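SxtG (Microseira wollei, PDB 6U1R) is an amidinotransferase of the saxitoxin biosynthetic pathway, probably transferring an amidino group through a covalent amidino-cysteine intermediate. Local coordinates at residues G275-N280 with K291-W296; D218-G223 with L269-P274; A87-E92 with E357-F362; V333-E338 with V353-S358; V207-P212 with V233-G238. All blocks are in the same frame, centred on the assembly; numbering follows the deposited sequence.

Interaction 1: G275-N280 with K291-W296; sequences GKILVN and KILKSW
W296 lies flat against the backbone of G275 where the connection between strands 276-279 and 297-300, neighbours in one three-stranded mixed sheet, comes to its end. Followed outward, W296 CB begins beside the carbonyl, 3.8 Å from G275 O. The bicycle then slides under the glycine: G275 CA stands 3.4 Å from the centroid of the five-membered ring and 10° off its normal, a CH-pi contact over the face. Further along, W296 CE2 comes within 3.2 Å of G275 N, and that nitrogen sits over the centre of the ring system. On the six-membered ring, W296 CZ3 reaches K276 O at 3.6 Å. NE1 turns to other company, donating to Y382 O, while F383 stacks on the indole; the C-terminal tail thus both packs on it and bonds to it. I277 arrives differently, at the indole edge, with CB 3.8 Å from W296 CE3. Its CG1, anti to the backbone N (chi1 -173°), carries the chain onward to L293, where I277 CD1 meets L293 CD2 at 4.0 Å.

Interaction 2: D218-G223 with L269-P274; sequences DFVRCG and LMPLAP
V220 and C222 press on P271 from strand 219-222, while P271 belongs to strand 269-273 of a different sheet. The two strand segments run in nearly the same direction, 25° apart, with axes 7.3 Å apart at closest approach. This spacing is that of side chains meeting face to face rather than of paired backbones, and the cement is entirely apolar. The tight part centres on the proline ring, which two residues share: C222 SG comes 3.5 Å from P271 CG, and V220 CG2 lies 3.7 Å from P271 CD. For the cysteine, chi1 -62° sets SG beside the backbone N, where it lies against both CB and CG of the ring. Toward the start of strand 269-273 the side-chain contacts are looser: V220 CG1 lies 4.1 Å from M270 SD, the methionine being bent at chi2 and chi3, and V220 CG2 is 4.4 Å from L269 CD2. The closer exception is L269 O, 3.6 Å from V220 CG2, which is closed in by the contact and has no polar partner. This end is loose without being wet, since every touching residue is buried. F227 of strand 225-229 extends the apolar layer around V220, C222 and L269. M270 and C368, the predicted amidino-cysteine residue, have side chains about 8 Å apart. Sheets packed against one another around a predicted active site are consistent with the beta/alpha propeller of the amidinotransferase family.

Interaction 3: A87-E92 with E357-F362; sequences AVAHKE and ESYYPF
E92 supplies the polar half of this contact, and A89, one turn earlier, the apolar half; together they join helix 83-102 to the loop between strands 350-354 and 370-375. The direct hydrogen bond runs from S358 N to E92 OE1, 2.9 Å long and bent to 147° at the hydrogen. The donor comes to the syn side of the oxygen, 27° out of the carboxylate plane. An extended chain beyond CG (chi2 -168°) carries the acid across, and E92 OE1 ends only 3.1 Å from S358 CB. Water takes up the other oxygen: it donates to E92 OE2 over 2.7 Å and accepts a weak bond from E357 N at 3.0 Å. Two successive backbone amides, of E357 and S358, are therefore served by one carboxylate. The van der Waals contacts gather on A89, whose CB is 3.5 Å from S358 O and 3.6 Å from F362 CE1, while Y359 lies farther off. Beside them V88 CG2 touches S358 OG at 3.8 Å. Y359 OH turns to A133 O, and its side chain is about 6 Å from that of C368, the predicted amidino-cysteine residue. An acid facing two backbone amides would probably be stabilised in its charged form.

Interaction 4: V333-E338 with V353-S358; sequences VEKKQE and VCSFES
The beta-alpha-beta unit of strand 330-334, helix 338-346 and strand 350-354 brings its two parallel strands together here, V333 beside V353 and E334 beside C354. C354 N donates to V333 O at 3.1 Å, and K335 N returns a bond to C354 O, also 3.1 Å, from well above the carbonyl plane. Where the strands end, the carboxylate of E334 takes over. With CG anti to the backbone N (chi1 -152°) and a bend at chi2, it reaches F356 N, which meets the anti lone pair of E334 OE2 at 3.0 Å. E334 OE1 turns back to its own chain and accepts from K336 N at 2.7 Å, inside the type I turn 334-337, which Q337 N closes by bonding E334 O. A water donates to both E334 OE1 and E357 OE2 and accepts from Q337 NE2. H306 NE2 also bonds E357 OE2, and this bond and the shared water probably ease the closeness of the two like charges. At the rim, K335 CB and V353 CG1 are pressed to 3.4 Å, a tight fit, with the side chains crossing at about a right angle. V333 and V353 pack on I341 of helix 338-346, while C354 rests on F96 and I99 of helix 83-102.

Interaction 5: V207-P212 with V233-G238; sequences VTEFEP and VTNSLG
A chi1 of 64° puts the amide of N235 between its own backbone N and carbonyl carbon, facing the loop 207-212, and a bend at chi2 (-62°) curls E209 back toward the same helix start. The carboxamide NH2 is gripped twice: N235 ND2 donates to T208 O at 2.7 Å, nearly straight, and to E211 O at 2.8 Å. Both acceptors lie close to the amide plane, which fixes its rotation. Its other end, N235 OD1, accepts from G238 N at 2.9 Å and from T213 N. E209 works as a fork, each oxygen using its syn lone pair: E209 OE2 takes S236 N at 2.9 Å and E209 OE1 takes L237 N, also at 2.9 Å. L237 lies over the loop, CB 3.7 Å from P212 CA, and V207 CG2 is 4.1 Å from N235 CB. On the outer side, K168 of the second subunit forms a cation-pi contact with F210, so the loop also belongs to the dimer interface. V233 lies against D215, a predicted active-site residue. The whole is an N-capped helix, N235 being the cap, with an acid from the preceding loop 207-212 bonding two of its first-turn amides.

Overall arrangement
From the N terminus, 87-92 opens the longest loop, and interaction 3 closes it only at 357-362, tying helix 83-102 to the loop after strand 350-354; interactions 1, 2 and 5 nest inside. Interaction 5 opens at 207-212, but 218-223 starts interaction 2 before 233-238 closes it, so the two cross, and D218 OD2 meets T234 OG1 there at 2.7 Å. Interaction 2 closes at 269-274, joining two three-stranded sheets, and interaction 1 follows in series, its strand 276-279 lying beside 269-273. Interaction 4 closes the short loop of its beta-alpha-beta unit and ends on E357 and S358, which interaction 3 also uses. Interactions 3 and 5 lie on opposite sides of the chain's centre.

Interaction 1: G275-N280 with K291-W296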
# COMPACT_ATOMS: atom_id res chain seq x y z
N GLY A 275 32.53 -3.38 -4.76
CA GLY A 275 33.43 -3.11 -5.86
C GLY A 275 33.29 -3.99 -7.09
O GLY A 275 34.12 -3.88 -8.00
N LYS A 276 32.29 -4.88 -7.15
CA LYS A 276 32.14 -5.85 -8.24
C LYS A 276 30.69 -5.89 -8.73
O LYS A 276 29.80 -6.29 -7.98
CB LYS A 276 32.54 -7.26 -7.77
CG LYS A 276 33.92 -7.36 -7.12
CD LYS A 276 35.03 -7.03 -8.09
CE LYS A 276 36.39 -6.97 -7.39
NZ LYS A 276 36.76 -8.29 -6.85
N ILE A 277 30.46 -5.53 -9.99
CA ILE A 277 29.12 -5.52 -10.54
C ILE A 277 29.12 -6.17 -11.92
O ILE A 277 29.94 -5.82 -12.78
CB ILE A 277 28.54 -4.09 -10.57
CG1 ILE A 277 27.06 -4.09 -10.98
CG2 ILE A 277 29.40 -3.14 -11.43
CD1 ILE A 277 26.35 -2.80 -10.58
N LEU A 278 28.23 -7.13 -12.10
CA LEU A 278 28.08 -7.91 -13.32
C LEU A 278 27.12 -7.21 -14.28
O LEU A 278 25.99 -6.85 -13.88
CB LEU A 278 27.56 -9.30 -12.95
CG LEU A 278 27.30 -10.37 -14.01
CD1 LEU A 278 28.60 -10.83 -14.63
CD2 LEU A 278 26.58 -11.56 -13.37
N VAL A 279 27.53 -7.03 -15.54
CA VAL A 279 26.77 -6.24 -16.50
C VAL A 279 26.53 -7.03 -17.78
O VAL A 279 27.41 -7.75 -18.26
CB VAL A 279 27.49 -4.91 -16.80
CG1 VAL A 279 26.76 -4.15 -17.85
CG2 VAL A 279 27.63 -4.11 -15.53
N ASN A 280 25.33 -6.88 -18.32
CA ASN A 280 24.91 -7.55 -19.54
C ASN A 280 25.44 -6.79 -20.75
O ASN A 280 25.10 -5.62 -20.92
CB ASN A 280 23.37 -7.60 -19.56
CG ASN A 280 22.81 -8.31 -20.76
OD1 ASN A 280 23.29 -8.15 -21.89
ND2 ASN A 280 21.75 -9.09 -20.53
N LYS A 291 27.82 7.71 -13.34
CA LYS A 291 29.24 7.92 -13.09
C LYS A 291 29.69 7.36 -11.74
O LYS A 291 30.87 7.05 -11.57
CB LYS A 291 29.57 9.41 -13.17
CG LYS A 291 29.16 10.02 -14.51
CD LYS A 291 30.21 11.01 -15.02
CE LYS A 291 29.96 11.38 -16.47
NZ LYS A 291 31.05 12.24 -17.02
N ILE A 292 28.77 7.22 -10.78
CA ILE A 292 29.12 6.67 -9.47
C ILE A 292 29.78 5.30 -9.60
O ILE A 292 30.63 4.92 -8.79
CB ILE A 292 27.86 6.63 -8.58
CG1 ILE A 292 28.20 6.16 -7.17
CG2 ILE A 292 26.77 5.74 -9.24
CD1 ILE A 292 26.96 6.06 -6.25
N LEU A 293 29.42 4.55 -10.64
CA LEU A 293 30.00 3.22 -10.81
C LEU A 293 31.47 3.25 -11.21
O LEU A 293 32.09 2.18 -11.23
CB LEU A 293 29.17 2.46 -11.84
CG LEU A 293 27.81 2.02 -11.30
CD1 LEU A 293 26.85 1.70 -12.43
CD2 LEU A 293 27.96 0.82 -10.42
N LYS A 294 32.06 4.42 -11.47
CA LYS A 294 33.45 4.47 -11.94
C LYS A 294 34.43 3.87 -10.95
O LYS A 294 35.49 3.38 -11.36
CB LYS A 294 33.85 5.91 -12.27
CG LYS A 294 33.20 6.49 -13.51
CD LYS A 294 33.56 5.69 -14.76
CE LYS A 294 33.12 6.42 -16.03
NZ LYS A 294 33.62 5.73 -17.26
N SER A 295 34.13 3.91 -9.65
CA SER A 295 35.03 3.35 -8.65
C SER A 295 34.97 1.83 -8.54
O SER A 295 35.82 1.23 -7.86
CB SER A 295 34.72 3.96 -7.28
OG SER A 295 33.42 3.61 -6.89
N TRP A 296 34.00 1.18 -9.19
CA TRP A 296 33.84 -0.26 -9.15
C TRP A 296 34.42 -0.93 -10.40
O TRP A 296 34.59 -0.32 -11.46
CB TRP A 296 32.35 -0.63 -9.01
CG TRP A 296 31.82 -0.53 -7.62
CD1 TRP A 296 32.22 0.32 -6.63
CD2 TRP A 296 30.79 -1.36 -7.04
NE1 TRP A 296 31.50 0.08 -5.47
CE2 TRP A 296 30.62 -0.95 -5.70
CE3 TRP A 296 30.01 -2.40 -7.54
CZ2 TRP A 296 29.67 -1.54 -4.86
CZ3 TRP A 296 29.08 -2.99 -6.69
CH2 TRP A 296 28.92 -2.56 -5.37

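Interaction 2: D218-G223 with L269-P274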
# COMPACT_ATOMS: atom_id res chain seq x y z
N ASP A 218 12.84 -4.50 -10.58
CA ASP A 218 13.51 -3.50 -11.42
C ASP A 218 14.58 -2.71 -10.65
O ASP A 218 15.14 -1.75 -11.21
CB ASP A 218 12.49 -2.52 -12.03
CG ASP A 218 11.91 -3.03 -13.34
OD1 ASP A 218 12.69 -3.57 -14.16
OD2 ASP A 218 10.68 -2.89 -13.54
N PHE A 219 14.90 -3.13 -9.41
CA PHE A 219 15.91 -2.48 -8.58
C PHE A 219 16.87 -3.51 -7.98
O PHE A 219 16.47 -4.64 -7.68
CB PHE A 219 15.25 -1.68 -7.44
CG PHE A 219 14.30 -0.64 -7.93
CD1 PHE A 219 12.97 -0.96 -8.18
CD2 PHE A 219 14.72 0.65 -8.16
CE1 PHE A 219 12.10 -0.02 -8.64
CE2 PHE A 219 13.83 1.61 -8.62
CZ PHE A 219 12.52 1.28 -8.86
N VAL A 220 18.14 -3.12 -7.84
CA VAL A 220 19.13 -3.90 -7.11
C VAL A 220 19.80 -2.98 -6.09
O VAL A 220 19.89 -1.77 -6.29
CB VAL A 220 20.18 -4.55 -8.03
CG1 VAL A 220 19.58 -5.75 -8.72
CG2 VAL A 220 20.71 -3.55 -9.06
N ARG A 221 20.26 -3.57 -4.98
CA ARG A 221 20.59 -2.82 -3.76
C ARG A 221 22.08 -2.86 -3.44
O ARG A 221 22.66 -3.95 -3.30
CB ARG A 221 19.80 -3.40 -2.58
CG ARG A 221 18.26 -3.17 -2.69
CD ARG A 221 17.44 -4.05 -1.76
NE ARG A 221 17.83 -5.44 -2.00
CZ ARG A 221 18.22 -6.30 -1.08
NH1 ARG A 221 18.19 -6.00 0.23
NH2 ARG A 221 18.65 -7.49 -1.47
N CYS A 222 22.68 -1.67 -3.25
CA CYS A 222 24.09 -1.51 -2.87
C CYS A 222 24.23 -0.58 -1.66
O CYS A 222 24.91 0.45 -1.71
CB CYS A 222 24.94 -0.94 -4.00
SG CYS A 222 25.00 -2.00 -5.45
N GLY A 223 23.62 -0.95 -0.55
CA GLY A 223 23.63 -0.09 0.63
C GLY A 223 22.86 1.18 0.38
O GLY A 223 21.70 1.15 -0.06
N LEU A 269 21.90 -5.79 -14.60
CA LEU A 269 22.86 -5.14 -13.70
C LEU A 269 22.78 -5.88 -12.37
O LEU A 269 21.77 -5.77 -11.67
CB LEU A 269 22.50 -3.66 -13.54
CG LEU A 269 23.55 -2.75 -12.91
CD1 LEU A 269 24.65 -2.37 -13.89
CD2 LEU A 269 22.90 -1.52 -12.32
N MET A 270 23.84 -6.60 -12.02
CA MET A 270 23.84 -7.46 -10.83
C MET A 270 25.07 -7.20 -9.95
O MET A 270 26.16 -7.72 -10.22
CB MET A 270 23.77 -8.92 -11.23
CG MET A 270 22.37 -9.27 -11.77
SD MET A 270 21.16 -9.18 -10.44
CE MET A 270 21.27 -10.88 -9.82
N PRO A 271 24.91 -6.43 -8.88
CA PRO A 271 25.98 -6.31 -7.88
C PRO A 271 26.28 -7.67 -7.28
O PRO A 271 25.37 -8.39 -6.84
CB PRO A 271 25.39 -5.35 -6.84
CG PRO A 271 24.25 -4.66 -7.55
CD PRO A 271 23.72 -5.64 -8.52
N LEU A 272 27.56 -8.03 -7.23
CA LEU A 272 27.96 -9.32 -6.66
C LEU A 272 28.69 -9.19 -5.32
O LEU A 272 28.57 -10.10 -4.50
CB LEU A 272 28.87 -10.09 -7.62
CG LEU A 272 28.29 -10.38 -9.01
CD1 LEU A 272 29.26 -11.22 -9.82
CD2 LEU A 272 26.94 -11.06 -8.90
N ALA A 273 29.39 -8.10 -5.10
CA ALA A 273 30.20 -7.86 -3.91
C ALA A 273 30.65 -6.41 -3.93
O ALA A 273 30.60 -5.76 -4.98
CB ALA A 273 31.43 -8.79 -3.87
N PRO A 274 31.10 -5.87 -2.79
CA PRO A 274 31.65 -4.51 -2.80
C PRO A 274 32.71 -4.37 -3.88
O PRO A 274 33.65 -5.16 -3.95
CB PRO A 274 32.21 -4.35 -1.38
CG PRO A 274 31.36 -5.25 -0.56
CD PRO A 274 31.12 -6.46 -1.44

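Interaction 3: A87-E92 with E357-F362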
# COMPACT_ATOMS: atom_id res chain seq x y z
N ALA A 87 5.52 -29.86 -11.98
CA ALA A 87 6.16 -30.97 -11.28
C ALA A 87 7.68 -30.95 -11.47
O ALA A 87 8.44 -31.11 -10.51
CB ALA A 87 5.56 -32.29 -11.76
N VAL A 88 8.15 -30.74 -12.71
CA VAL A 88 9.59 -30.73 -12.95
C VAL A 88 10.24 -29.54 -12.26
O VAL A 88 11.34 -29.65 -11.70
CB VAL A 88 9.92 -30.76 -14.46
CG1 VAL A 88 9.39 -32.02 -15.10
CG2 VAL A 88 9.36 -29.56 -15.18
N ALA A 89 9.57 -28.38 -12.28
CA ALA A 89 10.13 -27.21 -11.61
C ALA A 89 10.16 -27.41 -10.10
O ALA A 89 11.08 -26.94 -9.43
CB ALA A 89 9.33 -25.95 -11.95
N HIS A 90 9.15 -28.09 -9.54
CA HIS A 90 9.16 -28.32 -8.10
C HIS A 90 10.35 -29.18 -7.71
O HIS A 90 10.96 -28.96 -6.66
CB HIS A 90 7.82 -28.95 -7.67
CG HIS A 90 7.56 -28.89 -6.20
ND1 HIS A 90 7.96 -27.83 -5.42
CD2 HIS A 90 6.93 -29.75 -5.37
CE1 HIS A 90 7.59 -28.04 -4.17
NE2 HIS A 90 6.96 -29.20 -4.11
N LYS A 91 10.73 -30.13 -8.58
CA LYS A 91 11.89 -30.97 -8.30
C LYS A 91 13.19 -30.16 -8.27
O LYS A 91 14.02 -30.33 -7.36
CB LYS A 91 11.99 -32.10 -9.33
CG LYS A 91 13.16 -33.06 -9.07
CD LYS A 91 13.40 -34.06 -10.20
CE LYS A 91 14.60 -34.97 -9.86
NZ LYS A 91 15.05 -35.82 -11.00
N GLU A 92 13.39 -29.28 -9.25
CA GLU A 92 14.63 -28.50 -9.25
C GLU A 92 14.61 -27.47 -8.13
O GLU A 92 15.65 -27.19 -7.51
CB GLU A 92 14.83 -27.83 -10.62
CG GLU A 92 15.04 -28.85 -11.75
CD GLU A 92 15.54 -28.24 -13.04
OE1 GLU A 92 15.19 -27.08 -13.34
OE2 GLU A 92 16.28 -28.94 -13.76
N GLU A 357 16.79 -24.75 -15.14
CA GLU A 357 16.11 -24.25 -16.34
C GLU A 357 14.61 -24.56 -16.34
O GLU A 357 13.87 -23.87 -17.06
CB GLU A 357 16.72 -24.81 -17.62
CG GLU A 357 18.11 -24.31 -17.87
CD GLU A 357 18.55 -24.48 -19.30
OE1 GLU A 357 18.10 -25.45 -19.97
OE2 GLU A 357 19.33 -23.63 -19.77
N SER A 358 14.16 -25.55 -15.56
CA SER A 358 12.72 -25.83 -15.46
C SER A 358 11.97 -24.72 -14.77
O SER A 358 10.73 -24.68 -14.85
CB SER A 358 12.46 -27.13 -14.70
OG SER A 358 12.93 -28.24 -15.45
N TYR A 359 12.67 -23.83 -14.06
CA TYR A 359 12.04 -22.68 -13.44
C TYR A 359 11.83 -21.53 -14.42
O TYR A 359 10.94 -20.71 -14.20
CB TYR A 359 12.90 -22.22 -12.26
CG TYR A 359 12.11 -21.66 -11.09
CD1 TYR A 359 11.59 -22.52 -10.12
CD2 TYR A 359 11.94 -20.29 -10.92
CE1 TYR A 359 10.88 -22.03 -9.03
CE2 TYR A 359 11.23 -19.79 -9.83
CZ TYR A 359 10.70 -20.66 -8.90
OH TYR A 359 10.01 -20.17 -7.81
N TYR A 360 12.61 -21.48 -15.50
CA TYR A 360 12.57 -20.33 -16.39
C TYR A 360 11.18 -20.04 -16.96
O TYR A 360 10.86 -18.85 -17.16
CB TYR A 360 13.56 -20.52 -17.55
CG TYR A 360 15.03 -20.53 -17.18
CD1 TYR A 360 15.48 -20.31 -15.88
CD2 TYR A 360 15.98 -20.76 -18.16
CE1 TYR A 360 16.84 -20.33 -15.59
CE2 TYR A 360 17.32 -20.78 -17.88
CZ TYR A 360 17.75 -20.55 -16.59
OH TYR A 360 19.08 -20.57 -16.30
N PRO A 361 10.34 -21.04 -17.29
CA PRO A 361 9.00 -20.71 -17.82
C PRO A 361 8.13 -19.99 -16.81
O PRO A 361 7.10 -19.41 -17.20
CB PRO A 361 8.40 -22.08 -18.19
CG PRO A 361 9.51 -23.05 -18.16
CD PRO A 361 10.58 -22.49 -17.28
N PHE A 362 8.49 -20.03 -15.53
CA PHE A 362 7.79 -19.27 -14.50
C PHE A 362 8.38 -17.88 -14.33
O PHE A 362 8.05 -17.19 -13.36
CB PHE A 362 7.82 -20.05 -13.19
CG PHE A 362 7.18 -21.39 -13.29
CD1 PHE A 362 7.90 -22.48 -13.75
CD2 PHE A 362 5.83 -21.56 -12.98
CE1 PHE A 362 7.31 -23.73 -13.89
CE2 PHE A 362 5.22 -22.81 -13.11
CZ PHE A 362 5.95 -23.89 -13.58
O HOH W 1 17.25 -27.63 -15.92

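Interaction 4: V333-E338 with V353-S358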
# COMPACT_ATOMS: atom_id res chain seq x y z
N VAL A 333 24.63 -20.51 -9.44
CA VAL A 333 24.59 -20.24 -10.87
C VAL A 333 24.14 -21.53 -11.56
O VAL A 333 24.34 -22.63 -11.04
CB VAL A 333 25.97 -19.74 -11.36
CG1 VAL A 333 27.05 -20.64 -10.87
CG2 VAL A 333 26.04 -19.61 -12.88
N GLU A 334 23.50 -21.37 -12.71
CA GLU A 334 22.81 -22.49 -13.35
C GLU A 334 23.78 -23.37 -14.15
O GLU A 334 24.68 -22.88 -14.84
CB GLU A 334 21.69 -21.97 -14.25
CG GLU A 334 20.52 -22.95 -14.43
CD GLU A 334 20.82 -24.10 -15.40
OE1 GLU A 334 21.53 -23.88 -16.41
OE2 GLU A 334 20.32 -25.22 -15.16
N LYS A 335 23.52 -24.68 -14.10
CA LYS A 335 24.48 -25.68 -14.56
C LYS A 335 24.82 -25.55 -16.04
O LYS A 335 25.97 -25.82 -16.43
CB LYS A 335 23.91 -27.07 -14.25
CG LYS A 335 24.75 -28.23 -14.78
CD LYS A 335 24.46 -29.52 -14.01
CE LYS A 335 25.29 -30.70 -14.53
NZ LYS A 335 24.48 -31.97 -14.60
N LYS A 336 23.87 -25.18 -16.88
CA LYS A 336 24.17 -25.08 -18.30
C LYS A 336 24.84 -23.76 -18.66
O LYS A 336 25.24 -23.57 -19.81
CB LYS A 336 22.91 -25.28 -19.14
CG LYS A 336 22.37 -26.72 -19.06
CD LYS A 336 21.31 -26.98 -20.11
CE LYS A 336 20.44 -28.19 -19.76
NZ LYS A 336 21.07 -29.47 -20.16
N GLN A 337 25.02 -22.85 -17.70
CA GLN A 337 25.65 -21.56 -17.99
C GLN A 337 27.17 -21.67 -17.84
O GLN A 337 27.78 -21.04 -16.99
CB GLN A 337 25.08 -20.48 -17.07
CG GLN A 337 23.61 -20.28 -17.28
CD GLN A 337 23.30 -19.59 -18.58
OE1 GLN A 337 24.01 -18.65 -18.98
NE2 GLN A 337 22.23 -20.01 -19.25
N GLU A 338 27.76 -22.52 -18.67
CA GLU A 338 29.17 -22.82 -18.50
C GLU A 338 30.05 -21.60 -18.67
O GLU A 338 31.02 -21.47 -17.90
CB GLU A 338 29.58 -23.94 -19.46
CG GLU A 338 28.94 -25.29 -19.12
CD GLU A 338 29.26 -26.36 -20.16
OE1 GLU A 338 30.34 -26.29 -20.78
OE2 GLU A 338 28.42 -27.26 -20.36
N VAL A 353 26.86 -24.83 -8.37
CA VAL A 353 26.07 -25.07 -9.57
C VAL A 353 24.77 -25.76 -9.19
O VAL A 353 24.73 -26.60 -8.28
CB VAL A 353 26.88 -25.90 -10.58
CG1 VAL A 353 26.01 -26.30 -11.72
CG2 VAL A 353 28.07 -25.08 -11.10
N CYS A 354 23.70 -25.42 -9.91
CA CYS A 354 22.37 -26.00 -9.68
C CYS A 354 21.59 -26.06 -10.99
O CYS A 354 21.57 -25.06 -11.72
CB CYS A 354 21.61 -25.16 -8.63
SG CYS A 354 19.99 -25.86 -8.13
N SER A 355 20.93 -27.18 -11.28
CA SER A 355 20.03 -27.27 -12.42
C SER A 355 18.73 -26.55 -12.11
O SER A 355 18.12 -26.79 -11.05
CB SER A 355 19.73 -28.73 -12.79
OG SER A 355 20.91 -29.42 -13.16
N PHE A 356 18.30 -25.67 -13.01
CA PHE A 356 17.19 -24.77 -12.70
C PHE A 356 16.47 -24.24 -13.94
O PHE A 356 15.62 -23.36 -13.81
CB PHE A 356 17.70 -23.61 -11.84
CG PHE A 356 16.67 -23.07 -10.85
CD1 PHE A 356 16.11 -23.90 -9.90
CD2 PHE A 356 16.29 -21.74 -10.87
CE1 PHE A 356 15.19 -23.42 -8.97
CE2 PHE A 356 15.37 -21.25 -9.95
CZ PHE A 356 14.81 -22.10 -9.00
N GLU A 357 16.79 -24.75 -15.14
CA GLU A 357 16.11 -24.25 -16.34
C GLU A 357 14.61 -24.56 -16.34
O GLU A 357 13.87 -23.87 -17.06
CB GLU A 357 16.72 -24.81 -17.62
CG GLU A 357 18.11 -24.31 -17.87
CD GLU A 357 18.55 -24.48 -19.30
OE1 GLU A 357 18.10 -25.45 -19.97
OE2 GLU A 357 19.33 -23.63 -19.77
N SER A 358 14.16 -25.55 -15.56
CA SER A 358 12.72 -25.83 -15.46
C SER A 358 11.97 -24.72 -14.77
O SER A 358 10.73 -24.68 -14.85
CB SER A 358 12.46 -27.13 -14.70
OG SER A 358 12.93 -28.24 -15.45
O HOH W 2 20.67 -22.05 -18.01

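Interaction 5: V207-P212 with V233-G238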
# COMPACT_ATOMS: atom_id res chain seq x y z
N VAL A 207 3.94 1.23 -20.12
CA VAL A 207 3.27 1.98 -19.06
C VAL A 207 3.44 3.47 -19.30
O VAL A 207 4.45 3.94 -19.87
CB VAL A 207 3.76 1.61 -17.65
CG1 VAL A 207 3.15 0.28 -17.18
CG2 VAL A 207 5.26 1.60 -17.56
N THR A 208 2.43 4.22 -18.87
CA THR A 208 2.36 5.67 -18.97
C THR A 208 2.77 6.29 -17.64
O THR A 208 3.30 5.60 -16.76
CB THR A 208 0.94 6.11 -19.34
OG1 THR A 208 0.08 5.85 -18.22
CG2 THR A 208 0.43 5.38 -20.56
N GLU A 209 2.50 7.59 -17.48
CA GLU A 209 2.72 8.29 -16.22
C GLU A 209 1.41 8.63 -15.51
O GLU A 209 1.33 9.63 -14.78
CB GLU A 209 3.56 9.55 -16.45
CG GLU A 209 4.99 9.25 -16.95
CD GLU A 209 5.82 8.45 -15.96
OE1 GLU A 209 5.63 8.62 -14.73
OE2 GLU A 209 6.68 7.65 -16.41
N PHE A 210 0.38 7.80 -15.69
CA PHE A 210 -0.90 8.05 -15.04
C PHE A 210 -0.80 7.94 -13.51
O PHE A 210 -1.34 8.79 -12.79
CB PHE A 210 -1.93 7.09 -15.64
CG PHE A 210 -3.20 6.97 -14.86
CD1 PHE A 210 -4.15 7.98 -14.91
CD2 PHE A 210 -3.47 5.83 -14.13
CE1 PHE A 210 -5.34 7.86 -14.21
CE2 PHE A 210 -4.63 5.70 -13.43
CZ PHE A 210 -5.58 6.72 -13.47
N GLU A 211 -0.12 6.91 -13.00
CA GLU A 211 -0.02 6.71 -11.56
C GLU A 211 1.26 5.94 -11.25
O GLU A 211 1.85 5.31 -12.13
CB GLU A 211 -1.24 5.95 -11.02
CG GLU A 211 -1.24 4.50 -11.41
CD GLU A 211 -2.56 3.83 -11.11
OE1 GLU A 211 -3.24 4.21 -10.12
OE2 GLU A 211 -2.90 2.93 -11.89
N PRO A 212 1.71 5.96 -9.99
CA PRO A 212 2.97 5.28 -9.63
C PRO A 212 2.85 3.77 -9.72
O PRO A 212 2.00 3.17 -9.06
CB PRO A 212 3.22 5.73 -8.19
CG PRO A 212 2.36 6.90 -7.95
CD PRO A 212 1.21 6.82 -8.90
N VAL A 233 6.89 -2.17 -16.73
CA VAL A 233 6.04 -2.08 -15.54
C VAL A 233 6.43 -0.96 -14.58
O VAL A 233 5.61 -0.60 -13.72
CB VAL A 233 5.99 -3.42 -14.78
CG1 VAL A 233 5.41 -4.51 -15.67
CG2 VAL A 233 7.37 -3.81 -14.26
N THR A 234 7.63 -0.37 -14.69
CA THR A 234 8.11 0.64 -13.75
C THR A 234 8.21 1.97 -14.48
O THR A 234 8.95 2.07 -15.47
CB THR A 234 9.46 0.23 -13.16
OG1 THR A 234 9.30 -0.93 -12.33
CG2 THR A 234 10.04 1.35 -12.30
N ASN A 235 7.47 2.98 -14.03
CA ASN A 235 7.48 4.30 -14.65
C ASN A 235 8.17 5.33 -13.76
O ASN A 235 8.68 5.03 -12.68
CB ASN A 235 6.05 4.74 -15.03
CG ASN A 235 5.13 4.92 -13.83
OD1 ASN A 235 5.51 4.71 -12.67
ND2 ASN A 235 3.89 5.29 -14.11
N SER A 236 8.24 6.56 -14.26
CA SER A 236 8.97 7.60 -13.54
C SER A 236 8.29 7.93 -12.22
O SER A 236 8.96 8.19 -11.22
CB SER A 236 9.11 8.86 -14.41
OG SER A 236 10.01 8.65 -15.50
N LEU A 237 6.95 7.91 -12.19
CA LEU A 237 6.24 8.18 -10.93
C LEU A 237 6.56 7.11 -9.88
O LEU A 237 6.67 7.42 -8.69
CB LEU A 237 4.72 8.22 -11.16
CG LEU A 237 4.07 9.51 -11.71
CD1 LEU A 237 2.55 9.33 -11.74
CD2 LEU A 237 4.45 10.72 -10.89
N GLY A 238 6.67 5.86 -10.30
CA GLY A 238 7.01 4.80 -9.36
C GLY A 238 8.40 4.96 -8.80
O GLY A 238 8.62 4.79 -7.60